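Local structure of formate dehydrogenase (Pyrobaculum aerophilum, 1QP8) at residues K126-G131 with E169-E174; L130-I135 with G152-P157; A233-W238 with W260-Y265. The protein probably reduces glyoxylate or hydroxypyruvate with NAD(P)H, as a member of the D-2-hydroxyacid dehydrogenase family, and binds NADPH. All coordinates share one frame; numbering follows the deposited sequence.

Interaction 1 of 3, residues K126-G131 with E169-E174; sequences KVAVLG and EEALRE
L130 and L172 meet through one methyl each, CD2 to CD2 at 3.8 Å, their side chains crossing at about a right angle. Beside them the methyl of A128 touches two residues of the other segment: its CB lies 4.1 Å from CB of A171 and 4.0 Å from CD2 of L172, so one L172 methyl rests against both A128 and L130. The torsion of L172 (chi1 -59°) sets CG beside its own backbone N and opposite the carbonyl carbon, which brings the CD2 branch round to the strand. This is the tight, buried part. A178, on strand 177-180, extends it by touching both A128 and L172, and L182 and V192 add to the surroundings of L130. V127 and V129 point away from 169-174, in the alternation expected of a strand. The other end of the contact is polar and more open. There the K126 chain, bent at chi2, chi3 and chi4, folds back so that NZ reaches the backbone O of E174 at 2.9 Å, arriving nearly in line with the carbonyl (C=O...N angle 166°). The E174 carboxylate takes no part in this bond; its OE1 stays 6.9 Å from NZ of K126. In the Rossmann-type NAD-binding domain the short helix 169-172 belongs to the connection from strand 149-153 to strand 177-180, which passes over strand 126-130 lying between them in the sheet. E169 O holds this weakly bonded turn together, accepting from N of L172 at 2.9 Å and from N of R173 at 3.1 Å. The chemistry implies a division of labour: small alanines and a pair of touching leucine methyls allow close approach of helix and sheet, while a lysine-to-carbonyl bond joins K126 to the backbone of the connection at the more exposed end.

Interaction 2 of 3, residues L130-I135 with G152-P157; sequences LGLGEI and GFSRTP. With NDP (NADPH dihydro-nicotinamide-adenine-dinucleotide phosphate), chain C.
The F153 ring meets L130 edge-on: CA of L130 lies in the ring plane, 3.7 Å from CD2. The second flat group, the guanidinium of R155, turns one face to the adenine of NADPH, with C5A of the cofactor 3.7 Å above its plane and displaced from the centre of the group. Together the segments form the dinucleotide-binding corner of a Rossmann fold: residues 130-135 carry G131 and G133 of what fits a GxGxxG turn, and 152-157 take in the end of strand 149-153 and the following loop. G131 N donates to F153 O at 3.2 Å, coming from above the carbonyl plane (57° out of it), and L132 packs CD1 against CB of S154 at 3.5 Å. T156 grips the 2'-phosphate twice: its N and OG1 both give hydrogen bonds to O1X of NADPH, at 3.0 and 2.6 Å; OG1 is placed for this by a chi1 of 57°, which sets it between the backbone N and the carbonyl carbon. NH2 of R155 adds a weak bond to O2X. With a leucine in place of R155, the adenine would probably lose its flat cationic neighbour and the 2'-phosphate a nearby positive charge. At the far end of the turn, I135 N donates to the nicotinamide-side phosphate oxygen O1N of NADPH over 2.8 Å, with an N-H...O angle of 155°.

Interaction 3 of 3, residues A233-W238 with W260-Y265; sequences ASDVWW and WVAGGY. With NDP (NADPH dihydro-nicotinamide-adenine-dinucleotide phosphate), chain C.
The nicotinamide end of the NADPH pocket is where D235 ties residues 233-238 to the loop 260-265. Its carboxylate accepts two consecutive backbone amides, one on each oxygen. V261 N donates to OD2 at 2.6 Å, on the syn lone pair, whereas A262 N reaches OD1 at 3.1 Å from above the carboxylate plane, 48° out of it. The torsion of D235 (chi1 175°) swings CG away from its own backbone N and out toward those amides. OD2 also takes the hydroxyl of T258, so the group is gripped from several directions and its rotation is fixed. These residues lie just beyond strands 231-234 and 255-257, parallel neighbours in the Rossmann sheet, at the end where such folds bind their cofactor. Sequence suggests that W260 stands where many D-2-hydroxyacid dehydrogenases carry their catalytic histidine. O7N of NADPH lies at the edge of the indole, in its plane; N7N of NADPH approaches obliquely, 3.6 Å from CD1 of W260. V236 is a looser neighbour, CG2 to CD1 of W260 at 4.5 Å, and its CG2 also faces the carboxamide nitrogen. D235 OD1 is 3.4 Å from O7N of NADPH. Within 233-238, S234 OG, which also pairs with O of N208, donates to V236 O at 2.7 Å, in the carbonyl plane and on a lone pair, and S234 CB rests over one face of the W237 ring. F89, on helix 83-98, packs against D235, V261 and A262, and R115 of the second subunit packs on V261 and makes a weak hydrogen bond to W260 O.

All three contacts hang on the six-stranded parallel sheet of the NAD-binding domain. Interactions 1 and 2 share L130 and G131, their centres 11 Å apart: the strand that packs under helix 169-172 runs straight into the glycine turn, and V129 O probably takes a hydrogen bond from F153 N, 3.2 Å away. Interaction 1 does not touch the cofactor: the L130 side chain is about 8 Å from NADPH. Interaction 2 holds the adenosine end and the pyrophosphate, interaction 3 lies at the nicotinamide; their centres are 19 Å apart and their nearest atoms about 7 Å. They do not touch, but both contact NADPH, which spans the gap.

Interaction 1 of 3, residues K126-G131 with E169-E174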
loop_
_atom_site.group_PDB
_atom_site.type_symbol
_atom_site.label_atom_id
_atom_site.label_comp_id
_atom_site.label_asym_id
_atom_site.label_seq_id
_atom_site.Cartn_x
_atom_site.Cartn_y
_atom_site.Cartn_z
ATOM N N LYS A 126 0.534 -10.140 12.828
ATOM C CA LYS A 126 -0.524 -9.716 13.738
ATOM C C LYS A 126 -0.801 -8.235 13.522
ATOM O O LYS A 126 -0.002 -7.387 13.914
ATOM C CB LYS A 126 -0.076 -9.942 15.186
ATOM C CG LYS A 126 0.301 -11.386 15.518
ATOM C CD LYS A 126 1.524 -11.894 14.735
ATOM C CE LYS A 126 2.856 -11.458 15.352
ATOM N NZ LYS A 126 3.084 -9.985 15.361
ATOM N N VAL A 127 -1.938 -7.925 12.912
ATOM C CA VAL A 127 -2.300 -6.546 12.633
ATOM C C VAL A 127 -3.638 -6.160 13.262
ATOM O O VAL A 127 -4.649 -6.809 13.026
ATOM C CB VAL A 127 -2.402 -6.315 11.116
ATOM C CG1 VAL A 127 -2.452 -4.827 10.839
ATOM C CG2 VAL A 127 -1.229 -6.979 10.395
ATOM N N ALA A 128 -3.639 -5.098 14.059
ATOM C CA ALA A 128 -4.862 -4.634 14.695
ATOM C C ALA A 128 -5.584 -3.665 13.766
ATOM O O ALA A 128 -4.984 -3.116 12.841
ATOM C CB ALA A 128 -4.540 -3.941 16.005
ATOM N N VAL A 129 -6.875 -3.465 14.010
ATOM C CA VAL A 129 -7.683 -2.548 13.216
ATOM C C VAL A 129 -8.752 -1.990 14.139
ATOM O O VAL A 129 -9.866 -2.484 14.159
ATOM C CB VAL A 129 -8.361 -3.266 12.005
ATOM C CG1 VAL A 129 -9.417 -2.378 11.376
ATOM C CG2 VAL A 129 -7.308 -3.623 10.942
ATOM N N LEU A 130 -8.402 -0.967 14.912
ATOM C CA LEU A 130 -9.341 -0.360 15.844
ATOM C C LEU A 130 -10.440 0.386 15.101
ATOM O O LEU A 130 -10.171 1.326 14.355
ATOM C CB LEU A 130 -8.629 0.619 16.778
ATOM C CG LEU A 130 -7.163 0.432 17.181
ATOM C CD1 LEU A 130 -6.875 1.372 18.351
ATOM C CD2 LEU A 130 -6.873 -1.002 17.571
ATOM N N GLY A 131 -11.683 -0.021 15.329
ATOM C CA GLY A 131 -12.805 0.603 14.658
ATOM C C GLY A 131 -13.148 -0.232 13.447
ATOM O O GLY A 131 -12.319 -0.379 12.547
ATOM N N GLU A 169 -6.837 -3.318 23.810
ATOM C CA GLU A 169 -5.614 -3.959 24.288
ATOM C C GLU A 169 -5.353 -5.262 23.555
ATOM O O GLU A 169 -4.345 -5.414 22.875
ATOM C CB GLU A 169 -5.702 -4.220 25.790
ATOM C CG GLU A 169 -5.557 -2.971 26.634
ATOM C CD GLU A 169 -5.432 -3.269 28.123
ATOM O OE1 GLU A 169 -4.712 -4.233 28.481
ATOM O OE2 GLU A 169 -6.038 -2.531 28.935
ATOM N N GLU A 170 -6.263 -6.209 23.700
ATOM C CA GLU A 170 -6.111 -7.484 23.022
ATOM C C GLU A 170 -6.431 -7.259 21.556
ATOM O O GLU A 170 -7.558 -7.475 21.115
ATOM C CB GLU A 170 -7.063 -8.524 23.628
ATOM C CG GLU A 170 -7.117 -9.860 22.883
ATOM C CD GLU A 170 -5.750 -10.510 22.729
ATOM O OE1 GLU A 170 -5.113 -10.812 23.768
ATOM O OE2 GLU A 170 -5.317 -10.718 21.571
ATOM N N ALA A 171 -5.432 -6.804 20.811
ATOM C CA ALA A 171 -5.556 -6.517 19.383
ATOM C C ALA A 171 -4.223 -5.878 19.076
ATOM O O ALA A 171 -3.655 -6.043 17.996
ATOM C CB ALA A 171 -6.683 -5.521 19.131
ATOM N N LEU A 172 -3.734 -5.150 20.071
ATOM C CA LEU A 172 -2.456 -4.470 19.995
ATOM C C LEU A 172 -1.358 -5.395 20.533
ATOM O O LEU A 172 -0.192 -5.245 20.181
ATOM C CB LEU A 172 -2.507 -3.180 20.824
ATOM C CG LEU A 172 -3.558 -2.115 20.481
ATOM C CD1 LEU A 172 -3.349 -0.939 21.393
ATOM C CD2 LEU A 172 -3.433 -1.657 19.034
ATOM N N ARG A 173 -1.740 -6.352 21.381
ATOM C CA ARG A 173 -0.781 -7.291 21.966
ATOM C C ARG A 173 0.142 -7.881 20.924
ATOM O O ARG A 173 -0.301 -8.572 20.007
ATOM C CB ARG A 173 -1.486 -8.433 22.709
ATOM C CG ARG A 173 -1.932 -8.047 24.111
ATOM C CD ARG A 173 -1.980 -9.227 25.088
ATOM N NE ARG A 173 -1.773 -8.731 26.446
ATOM C CZ ARG A 173 -2.655 -8.001 27.122
ATOM N NH1 ARG A 173 -3.827 -7.695 26.578
ATOM N NH2 ARG A 173 -2.338 -7.522 28.320
ATOM N N GLU A 174 1.432 -7.597 21.078
ATOM C CA GLU A 174 2.449 -8.091 20.156
ATOM C C GLU A 174 2.059 -7.880 18.698
ATOM O O GLU A 174 2.517 -8.607 17.813
ATOM C CB GLU A 174 2.700 -9.575 20.397
ATOM C CG GLU A 174 3.195 -9.898 21.782
ATOM C CD GLU A 174 3.285 -11.388 22.005
ATOM O OE1 GLU A 174 2.235 -12.066 21.922
ATOM O OE2 GLU A 174 4.407 -11.879 22.260
#

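Interaction 2 of 3, residues L130-I135 with G152-P157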
loop_
_atom_site.group_PDB
_atom_site.type_symbol
_atom_site.label_atom_id
_atom_site.label_comp_id
_atom_site.label_asym_id
_atom_site.label_seq_id
_atom_site.Cartn_x
_atom_site.Cartn_y
_atom_site.Cartn_z
ATOM N N LEU A 130 -8.402 -0.967 14.912
ATOM C CA LEU A 130 -9.341 -0.360 15.844
ATOM C C LEU A 130 -10.440 0.386 15.101
ATOM O O LEU A 130 -10.171 1.326 14.355
ATOM C CB LEU A 130 -8.629 0.619 16.778
ATOM C CG LEU A 130 -7.163 0.432 17.181
ATOM C CD1 LEU A 130 -6.875 1.372 18.351
ATOM C CD2 LEU A 130 -6.873 -1.002 17.571
ATOM N N GLY A 131 -11.683 -0.021 15.329
ATOM C CA GLY A 131 -12.805 0.603 14.658
ATOM C C GLY A 131 -13.148 -0.232 13.447
ATOM O O GLY A 131 -12.319 -0.379 12.547
ATOM N N LEU A 132 -14.349 -0.794 13.416
ATOM C CA LEU A 132 -14.733 -1.619 12.280
ATOM C C LEU A 132 -15.828 -0.995 11.421
ATOM O O LEU A 132 -16.439 -0.004 11.794
ATOM C CB LEU A 132 -15.133 -3.020 12.763
ATOM C CG LEU A 132 -13.909 -3.884 13.118
ATOM C CD1 LEU A 132 -14.302 -5.044 14.019
ATOM C CD2 LEU A 132 -13.261 -4.389 11.853
ATOM N N GLY A 133 -16.043 -1.544 10.237
ATOM C CA GLY A 133 -17.068 -0.988 9.379
ATOM C C GLY A 133 -16.706 0.304 8.668
ATOM O O GLY A 133 -16.202 1.249 9.268
ATOM N N GLU A 134 -17.005 0.313 7.371
ATOM C CA GLU A 134 -16.773 1.422 6.451
ATOM C C GLU A 134 -15.314 1.548 6.082
ATOM O O GLU A 134 -14.893 1.061 5.036
ATOM C CB GLU A 134 -17.311 2.729 7.028
ATOM C CG GLU A 134 -18.844 2.780 7.089
ATOM C CD GLU A 134 -19.553 2.203 5.834
ATOM O OE1 GLU A 134 -18.898 1.958 4.795
ATOM O OE2 GLU A 134 -20.787 1.999 5.889
ATOM N N ILE A 135 -14.544 2.205 6.934
ATOM C CA ILE A 135 -13.120 2.344 6.695
ATOM C C ILE A 135 -12.445 1.132 7.325
ATOM O O ILE A 135 -11.793 0.337 6.634
ATOM C CB ILE A 135 -12.570 3.635 7.340
ATOM C CG1 ILE A 135 -13.171 4.859 6.631
ATOM C CG2 ILE A 135 -11.034 3.620 7.333
ATOM C CD1 ILE A 135 -12.936 6.180 7.373
ATOM N N GLY A 152 -9.580 -7.480 14.354
ATOM C CA GLY A 152 -10.481 -6.340 14.353
ATOM C C GLY A 152 -11.134 -6.015 15.682
ATOM O O GLY A 152 -11.709 -6.879 16.337
ATOM N N PHE A 153 -11.042 -4.750 16.076
ATOM C CA PHE A 153 -11.623 -4.266 17.321
ATOM C C PHE A 153 -12.851 -3.420 17.003
ATOM O O PHE A 153 -12.954 -2.852 15.913
ATOM C CB PHE A 153 -10.599 -3.419 18.064
ATOM C CG PHE A 153 -11.196 -2.519 19.107
ATOM C CD1 PHE A 153 -11.786 -3.048 20.252
ATOM C CD2 PHE A 153 -11.133 -1.135 18.969
ATOM C CE1 PHE A 153 -12.304 -2.218 21.254
ATOM C CE2 PHE A 153 -11.649 -0.287 19.967
ATOM C CZ PHE A 153 -12.234 -0.835 21.110
ATOM N N SER A 154 -13.783 -3.332 17.947
ATOM C CA SER A 154 -14.998 -2.551 17.745
ATOM C C SER A 154 -15.938 -2.671 18.935
ATOM O O SER A 154 -15.794 -3.575 19.751
ATOM C CB SER A 154 -15.719 -3.009 16.474
ATOM O OG SER A 154 -16.850 -2.198 16.217
ATOM N N ARG A 155 -16.896 -1.749 19.020
ATOM C CA ARG A 155 -17.882 -1.720 20.103
ATOM C C ARG A 155 -18.849 -2.888 19.917
ATOM O O ARG A 155 -18.834 -3.856 20.683
ATOM C CB ARG A 155 -18.660 -0.400 20.066
ATOM C CG ARG A 155 -18.963 0.197 21.433
ATOM C CD ARG A 155 -20.425 0.630 21.551
ATOM N NE ARG A 155 -20.815 1.645 20.573
ATOM C CZ ARG A 155 -20.478 2.932 20.637
ATOM N NH1 ARG A 155 -19.731 3.383 21.640
ATOM N NH2 ARG A 155 -20.903 3.772 19.701
ATOM N N THR A 156 -19.699 -2.792 18.905
ATOM C CA THR A 156 -20.640 -3.868 18.628
ATOM C C THR A 156 -19.915 -4.900 17.772
ATOM O O THR A 156 -19.349 -4.562 16.736
ATOM C CB THR A 156 -21.898 -3.374 17.858
ATOM O OG1 THR A 156 -21.504 -2.736 16.638
ATOM C CG2 THR A 156 -22.709 -2.411 18.716
ATOM N N PRO A 157 -19.901 -6.167 18.213
ATOM C CA PRO A 157 -19.248 -7.265 17.496
ATOM C C PRO A 157 -19.668 -7.359 16.047
ATOM O O PRO A 157 -19.824 -6.354 15.371
ATOM C CB PRO A 157 -19.664 -8.487 18.296
ATOM C CG PRO A 157 -19.675 -7.958 19.687
ATOM C CD PRO A 157 -20.373 -6.616 19.535
HETATM P PA NDP C . -18.662 4.799 10.990
HETATM O O1A NDP C . -19.017 5.914 11.922
HETATM O O2A NDP C . -18.435 5.825 9.949
HETATM O O5B NDP C . -17.745 4.229 12.238
HETATM C C5B NDP C . -18.491 3.213 13.024
HETATM C C4B NDP C . -17.536 2.028 13.416
HETATM O O4B NDP C . -16.628 2.319 14.548
HETATM C C3B NDP C . -18.302 0.748 13.937
HETATM O O3B NDP C . -17.462 -0.388 13.841
HETATM C C2B NDP C . -18.614 1.246 15.348
HETATM O O2B NDP C . -19.165 0.453 16.334
HETATM C C1B NDP C . -17.314 1.824 15.727
HETATM N N9A NDP C . -17.403 2.695 16.853
HETATM C C8A NDP C . -18.006 3.913 17.019
HETATM N N7A NDP C . -17.826 4.404 18.245
HETATM C C5A NDP C . -17.074 3.441 18.872
HETATM C C6A NDP C . -16.549 3.350 20.214
HETATM N N6A NDP C . -16.787 4.341 21.095
HETATM N N1A NDP C . -15.819 2.213 20.540
HETATM C C2A NDP C . -15.632 1.233 19.574
HETATM N N3A NDP C . -16.083 1.239 18.332
HETATM C C4A NDP C . -16.788 2.395 18.043
HETATM O O3 NDP C . -17.303 4.386 10.324
HETATM P PN NDP C . -15.991 4.939 9.506
HETATM O O1N NDP C . -15.064 3.832 9.175
HETATM O O2N NDP C . -16.376 5.709 8.280
HETATM O O5D NDP C . -15.243 6.005 10.540
HETATM C C5D NDP C . -15.761 7.354 10.617
HETATM C C4D NDP C . -14.809 8.128 11.545
HETATM O O4D NDP C . -13.496 8.182 10.936
HETATM C C3D NDP C . -15.271 9.575 11.716
HETATM O O3D NDP C . -16.174 9.639 12.808
HETATM C C2D NDP C . -13.922 10.318 11.909
HETATM O O2D NDP C . -13.571 10.427 13.297
HETATM C C1D NDP C . -12.918 9.505 11.059
HETATM N N1N NDP C . -12.659 10.120 9.671
HETATM C C2N NDP C . -11.302 10.508 9.404
HETATM C C3N NDP C . -11.050 11.074 8.130
HETATM C C7N NDP C . -9.568 11.511 7.804
HETATM O O7N NDP C . -9.311 11.821 6.656
HETATM N N7N NDP C . -8.674 11.510 8.830
HETATM C C4N NDP C . -12.048 11.279 7.101
HETATM C C5N NDP C . -13.358 10.840 7.513
HETATM C C6N NDP C . -13.687 10.287 8.713
HETATM P P2B NDP C . -20.853 0.590 16.474
HETATM O O1X NDP C . -20.985 -0.367 17.634
HETATM O O2X NDP C . -21.047 2.030 16.791
HETATM O O3X NDP C . -21.377 0.164 15.188
#

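Interaction 3 of 3, residues A233-W238 with W260-Y265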
loop_
_atom_site.group_PDB
_atom_site.type_symbol
_atom_site.label_atom_id
_atom_site.label_comp_id
_atom_site.label_asym_id
_atom_site.label_seq_id
_atom_site.Cartn_x
_atom_site.Cartn_y
_atom_site.Cartn_z
ATOM N N ALA A 233 2.358 6.886 12.043
ATOM C CA ALA A 233 2.017 7.486 10.756
ATOM C C ALA A 233 0.578 7.956 10.868
ATOM O O ALA A 233 -0.332 7.142 10.979
ATOM C CB ALA A 233 2.139 6.462 9.643
ATOM N N SER A 234 0.363 9.264 10.834
ATOM C CA SER A 234 -0.989 9.772 10.961
ATOM C C SER A 234 -1.352 10.898 10.011
ATOM O O SER A 234 -0.527 11.749 9.667
ATOM C CB SER A 234 -1.225 10.240 12.398
ATOM O OG SER A 234 -2.553 10.698 12.573
ATOM N N ASP A 235 -2.615 10.903 9.610
ATOM C CA ASP A 235 -3.140 11.923 8.727
ATOM C C ASP A 235 -3.978 12.866 9.560
ATOM O O ASP A 235 -4.473 13.868 9.058
ATOM C CB ASP A 235 -4.024 11.297 7.658
ATOM C CG ASP A 235 -4.690 12.332 6.778
ATOM O OD1 ASP A 235 -5.943 12.443 6.795
ATOM O OD2 ASP A 235 -3.939 13.038 6.075
ATOM N N VAL A 236 -4.142 12.548 10.838
ATOM C CA VAL A 236 -4.953 13.393 11.707
ATOM C C VAL A 236 -4.194 13.809 12.952
ATOM O O VAL A 236 -3.397 13.043 13.482
ATOM C CB VAL A 236 -6.222 12.677 12.119
ATOM C CG1 VAL A 236 -7.238 13.692 12.631
ATOM C CG2 VAL A 236 -6.764 11.916 10.945
ATOM N N TRP A 237 -4.448 15.013 13.445
ATOM C CA TRP A 237 -3.690 15.467 14.591
ATOM C C TRP A 237 -4.453 16.174 15.683
ATOM O O TRP A 237 -5.539 16.704 15.447
ATOM C CB TRP A 237 -2.571 16.371 14.098
ATOM C CG TRP A 237 -1.736 15.687 13.108
ATOM C CD1 TRP A 237 -1.974 15.562 11.762
ATOM C CD2 TRP A 237 -0.581 14.898 13.394
ATOM N NE1 TRP A 237 -1.032 14.731 11.197
ATOM C CE2 TRP A 237 -0.167 14.309 12.176
ATOM C CE3 TRP A 237 0.145 14.628 14.563
ATOM C CZ2 TRP A 237 0.938 13.463 12.099
ATOM C CZ3 TRP A 237 1.246 13.789 14.480
ATOM C CH2 TRP A 237 1.629 13.216 13.256
ATOM N N TRP A 238 -3.868 16.187 16.882
ATOM C CA TRP A 238 -4.491 16.849 18.023
ATOM C C TRP A 238 -4.661 18.322 17.714
ATOM O O TRP A 238 -5.631 18.940 18.134
ATOM C CB TRP A 238 -3.640 16.660 19.275
ATOM C CG TRP A 238 -3.526 15.223 19.637
ATOM C CD1 TRP A 238 -4.399 14.493 20.388
ATOM C CD2 TRP A 238 -2.533 14.305 19.171
ATOM N NE1 TRP A 238 -4.016 13.177 20.416
ATOM C CE2 TRP A 238 -2.873 13.033 19.677
ATOM C CE3 TRP A 238 -1.389 14.433 18.372
ATOM C CZ2 TRP A 238 -2.110 11.891 19.409
ATOM C CZ3 TRP A 238 -0.625 13.295 18.103
ATOM C CH2 TRP A 238 -0.992 12.040 18.622
ATOM N N TRP A 260 -4.099 15.759 7.112
ATOM C CA TRP A 260 -5.519 15.467 7.102
ATOM C C TRP A 260 -6.060 15.515 5.669
ATOM O O TRP A 260 -7.005 16.234 5.374
ATOM C CB TRP A 260 -6.206 16.508 7.971
ATOM C CG TRP A 260 -7.568 16.167 8.369
ATOM C CD1 TRP A 260 -8.251 15.032 8.063
ATOM C CD2 TRP A 260 -8.433 16.956 9.181
ATOM N NE1 TRP A 260 -9.497 15.061 8.642
ATOM C CE2 TRP A 260 -9.635 16.234 9.333
ATOM C CE3 TRP A 260 -8.309 18.209 9.799
ATOM C CZ2 TRP A 260 -10.709 16.720 10.076
ATOM C CZ3 TRP A 260 -9.375 18.697 10.541
ATOM C CH2 TRP A 260 -10.563 17.951 10.673
ATOM N N VAL A 261 -5.453 14.740 4.783
ATOM C CA VAL A 261 -5.862 14.712 3.389
ATOM C C VAL A 261 -6.332 13.361 2.876
ATOM O O VAL A 261 -6.451 13.168 1.666
ATOM C CB VAL A 261 -4.723 15.164 2.489
ATOM C CG1 VAL A 261 -4.549 16.668 2.614
ATOM C CG2 VAL A 261 -3.441 14.437 2.867
ATOM N N ALA A 262 -6.592 12.427 3.780
ATOM C CA ALA A 262 -7.051 11.110 3.381
ATOM C C ALA A 262 -8.453 11.235 2.817
ATOM O O ALA A 262 -9.408 10.821 3.451
ATOM C CB ALA A 262 -7.054 10.191 4.582
ATOM N N GLY A 263 -8.592 11.799 1.625
ATOM C CA GLY A 263 -9.923 11.950 1.063
ATOM C C GLY A 263 -10.711 13.011 1.810
ATOM O O GLY A 263 -10.623 13.115 3.030
ATOM N N GLY A 264 -11.495 13.792 1.077
ATOM C CA GLY A 264 -12.266 14.858 1.692
ATOM C C GLY A 264 -11.544 16.153 1.384
ATOM O O GLY A 264 -11.722 16.727 0.319
ATOM N N TYR A 265 -10.707 16.604 2.309
ATOM C CA TYR A 265 -9.946 17.823 2.103
ATOM C C TYR A 265 -8.749 17.546 1.184
ATOM O O TYR A 265 -7.988 18.459 0.854
ATOM C CB TYR A 265 -9.449 18.379 3.437
ATOM C CG TYR A 265 -10.551 18.674 4.418
ATOM C CD1 TYR A 265 -11.162 17.649 5.137
ATOM C CD2 TYR A 265 -10.997 19.977 4.622
ATOM C CE1 TYR A 265 -12.189 17.910 6.035
ATOM C CE2 TYR A 265 -12.025 20.252 5.517
ATOM C CZ TYR A 265 -12.618 19.211 6.221
ATOM O OH TYR A 265 -13.646 19.469 7.104
HETATM P PA NDP C . -18.662 4.799 10.990
HETATM O O1A NDP C . -19.017 5.914 11.922
HETATM O O2A NDP C . -18.435 5.825 9.949
HETATM O O5B NDP C . -17.745 4.229 12.238
HETATM C C5B NDP C . -18.491 3.213 13.024
HETATM C C4B NDP C . -17.536 2.028 13.416
HETATM O O4B NDP C . -16.628 2.319 14.548
HETATM C C3B NDP C . -18.302 0.748 13.937
HETATM O O3B NDP C . -17.462 -0.388 13.841
HETATM C C2B NDP C . -18.614 1.246 15.348
HETATM O O2B NDP C . -19.165 0.453 16.334
HETATM C C1B NDP C . -17.314 1.824 15.727
HETATM N N9A NDP C . -17.403 2.695 16.853
HETATM C C8A NDP C . -18.006 3.913 17.019
HETATM N N7A NDP C . -17.826 4.404 18.245
HETATM C C5A NDP C . -17.074 3.441 18.872
HETATM C C6A NDP C . -16.549 3.350 20.214
HETATM N N6A NDP C . -16.787 4.341 21.095
HETATM N N1A NDP C . -15.819 2.213 20.540
HETATM C C2A NDP C . -15.632 1.233 19.574
HETATM N N3A NDP C . -16.083 1.239 18.332
HETATM C C4A NDP C . -16.788 2.395 18.043
HETATM O O3 NDP C . -17.303 4.386 10.324
HETATM P PN NDP C . -15.991 4.939 9.506
HETATM O O1N NDP C . -15.064 3.832 9.175
HETATM O O2N NDP C . -16.376 5.709 8.280
HETATM O O5D NDP C . -15.243 6.005 10.540
HETATM C C5D NDP C . -15.761 7.354 10.617
HETATM C C4D NDP C . -14.809 8.128 11.545
HETATM O O4D NDP C . -13.496 8.182 10.936
HETATM C C3D NDP C . -15.271 9.575 11.716
HETATM O O3D NDP C . -16.174 9.639 12.808
HETATM C C2D NDP C . -13.922 10.318 11.909
HETATM O O2D NDP C . -13.571 10.427 13.297
HETATM C C1D NDP C . -12.918 9.505 11.059
HETATM N N1N NDP C . -12.659 10.120 9.671
HETATM C C2N NDP C . -11.302 10.508 9.404
HETATM C C3N NDP C . -11.050 11.074 8.130
HETATM C C7N NDP C . -9.568 11.511 7.804
HETATM O O7N NDP C . -9.311 11.821 6.656
HETATM N N7N NDP C . -8.674 11.510 8.830
HETATM C C4N NDP C . -12.048 11.279 7.101
HETATM C C5N NDP C . -13.358 10.840 7.513
HETATM C C6N NDP C . -13.687 10.287 8.713
HETATM P P2B NDP C . -20.853 0.590 16.474
HETATM O O1X NDP C . -20.985 -0.367 17.634
HETATM O O2X NDP C . -21.047 2.030 16.791
HETATM O O3X NDP C . -21.377 0.164 15.188
#